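Local coordinates for protein geranylgeranyl pyrophosphate synthetase (Pyrococcus horikoshii, PDB 1WY0) that probably catalyses the head-to-tail condensation of isopentenyl diphosphate with allylic diphosphates, building up the 20-carbon isoprenoid geranylgeranyl diphosphate, at residues A[18-24]-A[69-73]; A[206-210]-A[310-315]; A[10-14]-A[52-56]; A[214-218]-A[337-341]. All blocks are in the same frame, centred on the assembly; numbering follows the deposited sequence.

Contact 1 of 4, residues A[18-24]-A[69-73]; sequences IDEKIFE and IYPAV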
# COMPACT_ATOMS: atom_id res chain seq x y z
N ILE A 18 -8.07 18.81 -10.58
CA ILE A 18 -7.46 17.64 -9.98
C ILE A 18 -7.33 17.82 -8.48
O ILE A 18 -7.65 16.91 -7.72
CB ILE A 18 -6.09 17.38 -10.61
CG1 ILE A 18 -6.27 17.16 -12.11
CG2 ILE A 18 -5.41 16.19 -9.94
CD1 ILE A 18 -7.08 15.93 -12.46
N ASP A 19 -6.89 18.99 -8.05
CA ASP A 19 -6.72 19.23 -6.62
C ASP A 19 -7.99 19.20 -5.80
O ASP A 19 -7.97 18.74 -4.66
CB ASP A 19 -5.97 20.55 -6.38
CG ASP A 19 -4.47 20.38 -6.54
OD1 ASP A 19 -3.97 19.28 -6.22
OD2 ASP A 19 -3.79 21.34 -6.97
N GLU A 20 -9.10 19.67 -6.35
CA GLU A 20 -10.35 19.64 -5.61
C GLU A 20 -10.69 18.17 -5.32
O GLU A 20 -11.03 17.81 -4.20
CB GLU A 20 -11.48 20.28 -6.42
CG GLU A 20 -11.37 21.81 -6.56
CD GLU A 20 -12.53 22.40 -7.35
OE1 GLU A 20 -13.21 23.31 -6.82
OE2 GLU A 20 -12.76 21.96 -8.50
N LYS A 21 -10.58 17.32 -6.34
CA LYS A 21 -10.88 15.91 -6.18
C LYS A 21 -9.95 15.21 -5.19
O LYS A 21 -10.39 14.39 -4.38
CB LYS A 21 -10.83 15.19 -7.53
CG LYS A 21 -11.93 15.62 -8.48
CD LYS A 21 -13.29 15.56 -7.81
CE LYS A 21 -14.39 16.17 -8.68
NZ LYS A 21 -15.70 16.18 -7.97
N ILE A 22 -8.67 15.55 -5.25
CA ILE A 22 -7.70 14.96 -4.34
C ILE A 22 -8.07 15.23 -2.90
O ILE A 22 -8.15 14.32 -2.08
CB ILE A 22 -6.28 15.51 -4.60
CG1 ILE A 22 -5.68 14.84 -5.83
CG2 ILE A 22 -5.40 15.28 -3.37
CD1 ILE A 22 -4.31 15.35 -6.20
N PHE A 23 -8.30 16.50 -2.57
CA PHE A 23 -8.62 16.86 -1.21
C PHE A 23 -10.02 16.54 -0.72
O PHE A 23 -10.34 16.77 0.44
CB PHE A 23 -8.26 18.32 -0.98
CG PHE A 23 -6.78 18.57 -0.99
CD1 PHE A 23 -5.95 17.96 -0.04
CD2 PHE A 23 -6.19 19.35 -1.98
CE1 PHE A 23 -4.58 18.12 -0.08
CE2 PHE A 23 -4.81 19.51 -2.03
CZ PHE A 23 -4.00 18.90 -1.08
N GLU A 24 -10.87 16.01 -1.59
CA GLU A 24 -12.19 15.64 -1.14
C GLU A 24 -12.08 14.16 -0.76
O GLU A 24 -12.88 13.64 0.00
CB GLU A 24 -13.25 15.86 -2.22
CG GLU A 24 -13.41 14.77 -3.25
CD GLU A 24 -14.61 15.02 -4.14
OE1 GLU A 24 -14.82 16.19 -4.53
OE2 GLU A 24 -15.35 14.06 -4.45
N ILE A 69 -10.95 12.53 -14.87
CA ILE A 69 -10.48 13.27 -13.69
C ILE A 69 -10.14 12.35 -12.51
O ILE A 69 -9.06 12.38 -11.93
CB ILE A 69 -11.57 14.26 -13.27
CG1 ILE A 69 -11.72 15.38 -14.31
CG2 ILE A 69 -11.17 14.93 -11.94
CD1 ILE A 69 -10.42 16.18 -14.49
N TYR A 70 -11.05 11.47 -12.10
CA TYR A 70 -10.75 10.58 -10.99
C TYR A 70 -9.63 9.59 -11.31
O TYR A 70 -8.84 9.24 -10.43
CB TYR A 70 -12.00 9.84 -10.52
CG TYR A 70 -12.82 10.63 -9.53
CD1 TYR A 70 -13.90 11.39 -9.94
CD2 TYR A 70 -12.50 10.61 -8.17
CE1 TYR A 70 -14.66 12.12 -9.02
CE2 TYR A 70 -13.24 11.33 -7.25
CZ TYR A 70 -14.33 12.08 -7.68
OH TYR A 70 -15.08 12.78 -6.76
N PRO A 71 -9.56 9.11 -12.56
CA PRO A 71 -8.49 8.17 -12.89
C PRO A 71 -7.14 8.89 -12.87
O PRO A 71 -6.10 8.28 -12.59
CB PRO A 71 -8.87 7.71 -14.30
CG PRO A 71 -10.35 7.69 -14.22
CD PRO A 71 -10.66 9.00 -13.53
N ALA A 72 -7.15 10.19 -13.17
CA ALA A 72 -5.94 10.99 -13.15
C ALA A 72 -5.58 11.22 -11.68
O ALA A 72 -4.41 11.24 -11.31
CB ALA A 72 -6.17 12.32 -13.84
N VAL A 73 -6.61 11.40 -10.86
CA VAL A 73 -6.39 11.61 -9.44
C VAL A 73 -5.75 10.36 -8.84
O VAL A 73 -4.86 10.45 -8.01
CB VAL A 73 -7.73 11.91 -8.72
CG1 VAL A 73 -7.55 11.83 -7.20
CG2 VAL A 73 -8.22 13.30 -9.11
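K21 lays its methylene chain across Y70 at about a right angle, with CG over one ring face and CD 3.5 Å from Y70 OH. K21 CG, anti to the carbonyl carbon, lies 3.6 Å from I69 CG2, and the bend at chi2 (-50°) then sends CD toward the phenol oxygen. NZ forms a salt bridge back to E24 OE1, one turn along its own helix. At the rim of the Y70 ring, in its plane, E24 OE2 sits 2.7 Å from Y70 OH, the carboxylate standing steeply to the ring; the same OE2 is in a salt bridge with R127, so the acid is shared between the lysine and the arginine. With an alanine here in place of K21, the tyrosine face and I69 CG2 would probably lose the methylenes laid against them, and E24 would be left to R127 without its lysine. The two segments belong to helices 3-25 and 69-90 of the all-alpha isoprenoid synthase fold, and segments 18-24 and 69-73 cross at -67°. Deeper in, the contact is wholly aliphatic. V73 divides its branches: CG1, anti to the backbone N (chi1 168°), meets I22 CG1 at 3.8 Å, whereas CG2 packs on K21 CB and on the CG2 methyl of I18. The I18 and V73 side chains slide past each other in opposite directions, and I18 CD1, at the end of the other branch, comes 3.9 Å from I69 CD1 and 4.0 Å from A72 CB, beside L55 of helix 49-57.

Contact 2 of 4, residues A[206-210]-A[310-315]; sequences WGRNV and MIKKAN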
# COMPACT_ATOMS: atom_id res chain seq x y z
N TRP A 206 5.14 7.07 -25.60
CA TRP A 206 5.54 8.43 -25.25
C TRP A 206 5.69 8.62 -23.74
O TRP A 206 6.58 9.29 -23.25
CB TRP A 206 4.48 9.38 -25.80
CG TRP A 206 4.80 10.78 -25.44
CD1 TRP A 206 5.54 11.71 -26.20
CD2 TRP A 206 4.36 11.48 -24.25
NE1 TRP A 206 5.61 12.93 -25.62
CE2 TRP A 206 4.85 12.81 -24.34
CE3 TRP A 206 3.61 11.11 -23.13
CZ2 TRP A 206 4.59 13.72 -23.34
CZ3 TRP A 206 3.35 12.03 -22.12
CH2 TRP A 206 3.85 13.33 -22.22
N GLY A 207 4.74 8.03 -22.99
CA GLY A 207 4.79 8.14 -21.54
C GLY A 207 6.00 7.40 -20.97
O GLY A 207 6.71 7.87 -20.09
N ARG A 208 6.19 6.17 -21.48
CA ARG A 208 7.32 5.37 -21.04
C ARG A 208 8.64 6.12 -21.23
O ARG A 208 9.48 6.22 -20.34
CB ARG A 208 7.33 4.08 -21.86
CG ARG A 208 8.20 2.99 -21.23
CD ARG A 208 7.82 2.73 -19.77
NE ARG A 208 8.12 1.35 -19.40
CZ ARG A 208 7.11 0.62 -18.88
NH1 ARG A 208 5.91 1.15 -18.73
NH2 ARG A 208 7.35 -0.63 -18.46
N ASN A 209 8.82 6.63 -22.46
CA ASN A 209 10.07 7.31 -22.80
C ASN A 209 10.26 8.61 -22.03
O ASN A 209 11.35 8.97 -21.61
CB ASN A 209 10.05 7.60 -24.30
CG ASN A 209 10.59 6.42 -25.05
OD1 ASN A 209 11.77 6.09 -24.98
ND2 ASN A 209 9.70 5.76 -25.81
N VAL A 210 9.19 9.39 -21.87
CA VAL A 210 9.29 10.66 -21.18
C VAL A 210 9.58 10.40 -19.70
O VAL A 210 10.46 11.03 -19.12
CB VAL A 210 7.99 11.47 -21.33
CG1 VAL A 210 7.98 12.64 -20.35
CG2 VAL A 210 7.88 11.99 -22.74
N MET A 310 15.35 9.56 -26.37
CA MET A 310 14.07 9.06 -25.90
C MET A 310 12.98 10.12 -26.07
O MET A 310 11.82 9.81 -26.35
CB MET A 310 14.18 8.64 -24.44
CG MET A 310 14.91 7.33 -24.25
SD MET A 310 15.35 7.03 -22.54
CE MET A 310 13.82 6.39 -21.93
N ILE A 311 13.36 11.37 -25.88
CA ILE A 311 12.44 12.48 -26.04
C ILE A 311 12.04 12.58 -27.51
O ILE A 311 10.87 12.75 -27.84
CB ILE A 311 13.10 13.81 -25.60
CG1 ILE A 311 13.16 13.89 -24.08
CG2 ILE A 311 12.33 14.99 -26.16
CD1 ILE A 311 11.89 13.40 -23.38
N LYS A 312 13.03 12.48 -28.39
CA LYS A 312 12.77 12.56 -29.82
C LYS A 312 11.88 11.39 -30.23
O LYS A 312 10.90 11.57 -30.94
CB LYS A 312 14.08 12.51 -30.61
CG LYS A 312 14.92 13.78 -30.49
CD LYS A 312 14.17 15.03 -30.95
CE LYS A 312 15.09 16.25 -30.95
NZ LYS A 312 14.41 17.52 -31.34
N LYS A 313 12.21 10.20 -29.77
CA LYS A 313 11.42 9.02 -30.10
C LYS A 313 10.00 9.14 -29.59
O LYS A 313 9.06 8.74 -30.26
CB LYS A 313 12.06 7.76 -29.52
CG LYS A 313 11.10 6.58 -29.48
CD LYS A 313 10.96 5.93 -30.85
CE LYS A 313 9.93 4.80 -30.87
NZ LYS A 313 9.01 4.89 -32.04
N ALA A 314 9.84 9.70 -28.39
CA ALA A 314 8.51 9.85 -27.79
C ALA A 314 7.58 10.73 -28.61
O ALA A 314 6.46 10.34 -28.93
CB ALA A 314 8.65 10.42 -26.39
N ASN A 315 8.04 11.93 -28.95
CA ASN A 315 7.24 12.85 -29.74
C ASN A 315 7.05 12.30 -31.16
O ASN A 315 5.97 12.38 -31.72
CB ASN A 315 7.91 14.22 -29.80
CG ASN A 315 7.89 14.93 -28.46
OD1 ASN A 315 7.01 14.70 -27.63
ND2 ASN A 315 8.88 15.80 -28.23
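W206 and A314 bring two antiparallel helices of the all-alpha prenyltransferase fold close together, their CA atoms 4.2 Å apart and the axes of the segments at 166°. The small methyl of A314 permits this approach: its CB lies 3.4 Å from W206 CD1 and also touches N209 CB and V210 CG2. The indole presents its five-membered edge to the C-terminal end of helix 299-315. CD1 is 3.2 Å from A314 O, and the adjacent NE1 donates a hydrogen bond of 3.0 Å to N315 OD1, bent to 147° at the hydrogen. That acceptor lies almost exactly in the indole plane, although the nitrogen is tilted somewhat from the plane of the asparagine carbonyl. The ring therefore has its rotation fixed by a polar grip at its edge, while V210 CG2, one helical turn on, lies 3.5 Å above one face toward the rim. W206 reaches this position with CG anti to the backbone N (chi1 178°). At the other end of the interface N209 points at the partner helix, and the methionine M310, bent at its last torsion, brings CE within 3.6 Å of N209 O. In the next shell, L330 and A334 of helix 325-336 pack against the tryptophan, A334 also touching V210 and N315, and L318 adds a contact from the loop beyond helix 299-315. Within helix 197-224, S205 O engages N209 ND2, a bond that orients the amide with OD1 against M310, 3.5 Å from its CG.

Contact 3 of 4, residues A[10-14]-A[52-56]; sequences RIKEK and FVVLT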
# COMPACT_ATOMS: atom_id res chain seq x y z
N ARG A 10 -1.57 26.22 -18.65
CA ARG A 10 -2.56 25.19 -18.89
C ARG A 10 -2.46 24.13 -17.81
O ARG A 10 -3.44 23.76 -17.18
CB ARG A 10 -2.28 24.57 -20.26
CG ARG A 10 -2.65 25.50 -21.41
CD ARG A 10 -3.52 24.81 -22.46
NE ARG A 10 -3.32 23.36 -22.43
CZ ARG A 10 -4.20 22.63 -21.72
NH1 ARG A 10 -5.20 23.22 -21.09
NH2 ARG A 10 -4.09 21.30 -21.69
N ILE A 11 -1.24 23.65 -17.61
CA ILE A 11 -0.96 22.64 -16.60
C ILE A 11 -1.55 23.07 -15.26
O ILE A 11 -2.27 22.31 -14.62
CB ILE A 11 0.56 22.43 -16.42
CG1 ILE A 11 1.15 21.84 -17.69
CG2 ILE A 11 0.84 21.52 -15.23
CD1 ILE A 11 2.67 21.77 -17.68
N LYS A 12 -1.25 24.30 -14.87
CA LYS A 12 -1.74 24.85 -13.61
C LYS A 12 -3.25 25.00 -13.63
O LYS A 12 -3.90 24.96 -12.59
CB LYS A 12 -1.11 26.22 -13.34
CG LYS A 12 -1.42 26.79 -11.96
CD LYS A 12 -0.84 28.19 -11.81
CE LYS A 12 -0.80 28.62 -10.35
NZ LYS A 12 0.54 28.44 -9.72
N GLU A 13 -3.80 25.17 -14.83
CA GLU A 13 -5.24 25.32 -15.01
C GLU A 13 -5.94 24.00 -14.68
O GLU A 13 -6.94 23.97 -13.96
CB GLU A 13 -5.54 25.71 -16.46
CG GLU A 13 -6.93 26.25 -16.70
CD GLU A 13 -7.27 26.33 -18.18
OE1 GLU A 13 -6.65 27.15 -18.90
OE2 GLU A 13 -8.16 25.57 -18.62
N LYS A 14 -5.40 22.91 -15.22
CA LYS A 14 -5.96 21.58 -14.98
C LYS A 14 -5.75 21.15 -13.52
O LYS A 14 -6.59 20.48 -12.93
CB LYS A 14 -5.30 20.55 -15.91
CG LYS A 14 -5.45 20.85 -17.39
CD LYS A 14 -6.80 20.37 -17.91
CE LYS A 14 -6.89 20.45 -19.43
NZ LYS A 14 -8.16 19.87 -19.94
N PHE A 52 -1.88 15.69 -15.50
CA PHE A 52 -1.96 16.52 -16.70
C PHE A 52 -1.81 15.65 -17.94
O PHE A 52 -2.49 15.86 -18.94
CB PHE A 52 -0.86 17.59 -16.70
CG PHE A 52 -0.93 18.54 -17.87
CD1 PHE A 52 -1.95 19.48 -17.96
CD2 PHE A 52 0.01 18.47 -18.89
CE1 PHE A 52 -2.02 20.35 -19.05
CE2 PHE A 52 -0.06 19.33 -19.99
CZ PHE A 52 -1.07 20.28 -20.07
N VAL A 53 -0.92 14.68 -17.88
CA VAL A 53 -0.70 13.80 -19.01
C VAL A 53 -1.95 12.97 -19.24
O VAL A 53 -2.29 12.65 -20.38
CB VAL A 53 0.51 12.89 -18.76
CG1 VAL A 53 0.62 11.82 -19.85
CG2 VAL A 53 1.76 13.74 -18.74
N VAL A 54 -2.65 12.64 -18.17
CA VAL A 54 -3.87 11.86 -18.28
C VAL A 54 -4.92 12.65 -19.07
O VAL A 54 -5.32 12.24 -20.16
CB VAL A 54 -4.45 11.52 -16.88
CG1 VAL A 54 -5.74 10.74 -17.05
CG2 VAL A 54 -3.44 10.70 -16.08
N LEU A 55 -5.37 13.76 -18.50
CA LEU A 55 -6.39 14.60 -19.12
C LEU A 55 -5.97 15.08 -20.51
O LEU A 55 -6.79 15.15 -21.42
CB LEU A 55 -6.71 15.81 -18.23
CG LEU A 55 -7.12 15.46 -16.80
CD1 LEU A 55 -7.43 16.73 -16.02
CD2 LEU A 55 -8.33 14.54 -16.83
N THR A 56 -4.70 15.42 -20.68
CA THR A 56 -4.22 15.89 -21.97
C THR A 56 -4.20 14.75 -22.98
O THR A 56 -4.42 14.97 -24.17
CB THR A 56 -2.80 16.49 -21.87
OG1 THR A 56 -2.79 17.57 -20.93
CG2 THR A 56 -2.35 17.02 -23.23
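R10 reaches F52 with the end of its guanidinium, NH2 standing 3.5 Å from F52 CE1 in an oblique approach. The chain curls at chi2 and chi3 to get there, and its NE is held by a salt bridge to D329, so the group is positioned from outside the pair. I11 follows with a CH-pi contact: CG1 sits 3.5 Å from the centroid of the F52 ring, 8° off the normal. The opposite face of the same ring is covered by T56 OG1, 3.2 Å above its centre, so the phenyl is sandwiched between a methylene and a hydroxyl. That hydroxyl donates to F52 O over 2.6 Å, while the backbone N of T56 reaches this oxygen from the other side of the carbonyl plane. One turn after R10, K14 sets CG at the ring edge, 3.8 Å from F52 CD1, and its CD meets L55 CD1. F52 projects into this group with CG anti to the backbone N (chi1 -177°). A serine in its place would probably leave I11 CG1 and the methylenes of K14 without a surface to pack on. Segments 10-14 and 52-56 cross at 92°, nearly perpendicular. T56 touches L330 of helix 325-336, and helix 49-57 sits between helix 3-25 on the F52 side and helices 167-193 and 69-90, the first met by V53 and V54, the second by V54 and L55.

Contact 4 of 4, residues A[214-218]-A[337-341]; sequences FQIWD and IVERE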
# COMPACT_ATOMS: atom_id res chain seq x y z
N PHE A 214 13.05 11.94 -18.13
CA PHE A 214 12.84 12.85 -17.01
C PHE A 214 13.95 12.69 -15.97
O PHE A 214 14.71 13.61 -15.68
CB PHE A 214 11.48 12.54 -16.38
CG PHE A 214 11.29 13.37 -15.15
CD1 PHE A 214 11.31 14.76 -15.24
CD2 PHE A 214 11.09 12.75 -13.92
CE1 PHE A 214 11.11 15.52 -14.10
CE2 PHE A 214 10.89 13.53 -12.78
CZ PHE A 214 10.90 14.92 -12.87
N GLN A 215 13.89 11.48 -15.41
CA GLN A 215 14.79 11.12 -14.33
C GLN A 215 16.25 11.19 -14.78
O GLN A 215 17.10 11.72 -14.06
CB GLN A 215 14.47 9.72 -13.81
CG GLN A 215 15.25 9.37 -12.55
CD GLN A 215 15.02 10.38 -11.45
OE1 GLN A 215 13.89 10.57 -11.00
NE2 GLN A 215 16.08 11.06 -11.02
N ILE A 216 16.55 10.68 -15.96
CA ILE A 216 17.92 10.71 -16.47
C ILE A 216 18.43 12.15 -16.58
O ILE A 216 19.58 12.43 -16.25
CB ILE A 216 18.04 10.05 -17.87
CG1 ILE A 216 17.78 8.55 -17.77
CG2 ILE A 216 19.44 10.32 -18.45
CD1 ILE A 216 17.56 7.89 -19.13
N TRP A 217 17.58 13.05 -17.04
CA TRP A 217 17.96 14.45 -17.17
C TRP A 217 18.16 15.10 -15.80
O TRP A 217 19.00 16.00 -15.65
CB TRP A 217 16.90 15.22 -17.98
CG TRP A 217 17.33 16.59 -18.38
CD1 TRP A 217 16.89 17.78 -17.86
CD2 TRP A 217 18.30 16.93 -19.38
NE1 TRP A 217 17.53 18.84 -18.48
CE2 TRP A 217 18.40 18.34 -19.42
CE3 TRP A 217 19.10 16.17 -20.25
CZ2 TRP A 217 19.27 19.00 -20.29
CZ3 TRP A 217 19.96 16.83 -21.12
CH2 TRP A 217 20.03 18.24 -21.13
N ASP A 218 17.39 14.66 -14.81
CA ASP A 218 17.54 15.21 -13.46
C ASP A 218 18.90 14.81 -12.91
O ASP A 218 19.59 15.63 -12.30
CB ASP A 218 16.45 14.68 -12.52
CG ASP A 218 15.18 15.49 -12.61
OD1 ASP A 218 15.17 16.47 -13.40
OD2 ASP A 218 14.21 15.16 -11.90
N ILE A 337 10.94 18.96 -20.63
CA ILE A 337 11.53 18.08 -19.65
C ILE A 337 13.01 17.80 -19.91
O ILE A 337 13.74 17.30 -19.06
CB ILE A 337 10.72 16.79 -19.67
CG1 ILE A 337 9.58 16.88 -18.65
CG2 ILE A 337 11.62 15.61 -19.28
CD1 ILE A 337 8.68 15.64 -18.69
N VAL A 338 13.46 18.11 -21.15
CA VAL A 338 14.86 17.81 -21.50
C VAL A 338 15.71 19.06 -21.85
O VAL A 338 16.88 18.96 -22.18
CB VAL A 338 14.89 16.82 -22.66
CG1 VAL A 338 14.40 17.50 -23.94
CG2 VAL A 338 16.31 16.32 -22.87
N GLU A 339 15.07 20.25 -21.81
CA GLU A 339 15.81 21.46 -22.17
C GLU A 339 16.09 22.36 -20.96
O GLU A 339 16.94 23.24 -21.00
CB GLU A 339 14.99 22.22 -23.22
CG GLU A 339 15.31 21.78 -24.65
CD GLU A 339 14.55 22.65 -25.62
OE1 GLU A 339 13.46 23.10 -25.28
OE2 GLU A 339 15.06 22.90 -26.71
N ARG A 340 15.27 22.10 -19.92
CA ARG A 340 15.36 22.89 -18.70
C ARG A 340 16.71 22.71 -18.00
O ARG A 340 17.52 21.86 -18.34
CB ARG A 340 14.24 22.42 -17.77
CG ARG A 340 14.54 21.03 -17.20
CD ARG A 340 13.37 20.48 -16.36
NE ARG A 340 13.34 19.02 -16.41
CZ ARG A 340 13.91 18.35 -15.39
NH1 ARG A 340 14.47 19.01 -14.40
NH2 ARG A 340 13.91 17.01 -15.39
N GLU A 341 16.93 23.59 -17.00
CA GLU A 341 18.07 23.40 -16.10
C GLU A 341 17.60 23.39 -14.64
O GLU A 341 16.42 23.47 -14.33
CB GLU A 341 19.07 24.54 -16.31
CG GLU A 341 19.94 24.78 -15.07
CD GLU A 341 21.40 24.92 -15.47
OE1 GLU A 341 21.76 24.45 -16.54
OE2 GLU A 341 22.16 25.52 -14.71
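W217 and D218 between them occupy the main polar groups of R340, the penultimate modelled residue. The indole NE1 donates to R340 O over 3.0 Å, nearly straight at 162°; the oxygen is exactly in the ring plane, while the nitrogen stands above the carbonyl plane and not on a lone pair. Beyond its backbone, R340 forms a salt bridge to D218, where OD1 takes hydrogen bonds from NH2 and, weakly, from NH1 at 2.8 Å. The NH2 distance, 2.4 Å, is too short to be taken literally. Carboxylate and guanidinium planes are almost perpendicular, 86° apart. The third donor, NE, makes a weak bond back to I337 O at 3.2 Å, so each guanidinium nitrogen has an acceptor. W217 CD1 covers one guanidinium face 3.8 Å above its centre. The indole also receives V338: its CA makes a CH-pi contact over the five-membered ring, and its O hangs 3.0 Å above the ring plane toward the rim. F214 supports the same arginine, its CE1 3.4 Å from NH2, and has I337 CG2 at its edge. The sequence FQIWDD resembles the second aspartate-rich motif of trans-prenyltransferases, whose acids bind magnesium in relatives; D218 would be its first aspartate. The C-terminal tail is held further by E339 to Y4 and by E341 to the backbone N of D226. It thus lies along helix 197-224 after helix 325-336, with V338 touching K308 and I311 of helix 299-315.

In the fold
The four contacts fall into two pairs. Contacts 1 and 3 are buried and share helix 3-25, which rests on helix 49-57 and then on helix 69-90; they meet where L55 CD1 packs on I18 and I69. Contacts 2 and 4 are partly buried and share helix 197-224, joined through V210 on I337 and I311 on V338. W206 lies against V53, so the four form a continuous series, 1-3-2-4, whose ends lie on opposite sides of the chain's centre. The buried pair relies mainly on aliphatic and ring packing, with the charged K21 and E24 at the margin of contact 1 and the chains of R10 and K14 packed on F52 in contact 3; contact 4 depends on donors and acceptors, with contact 2 intermediate.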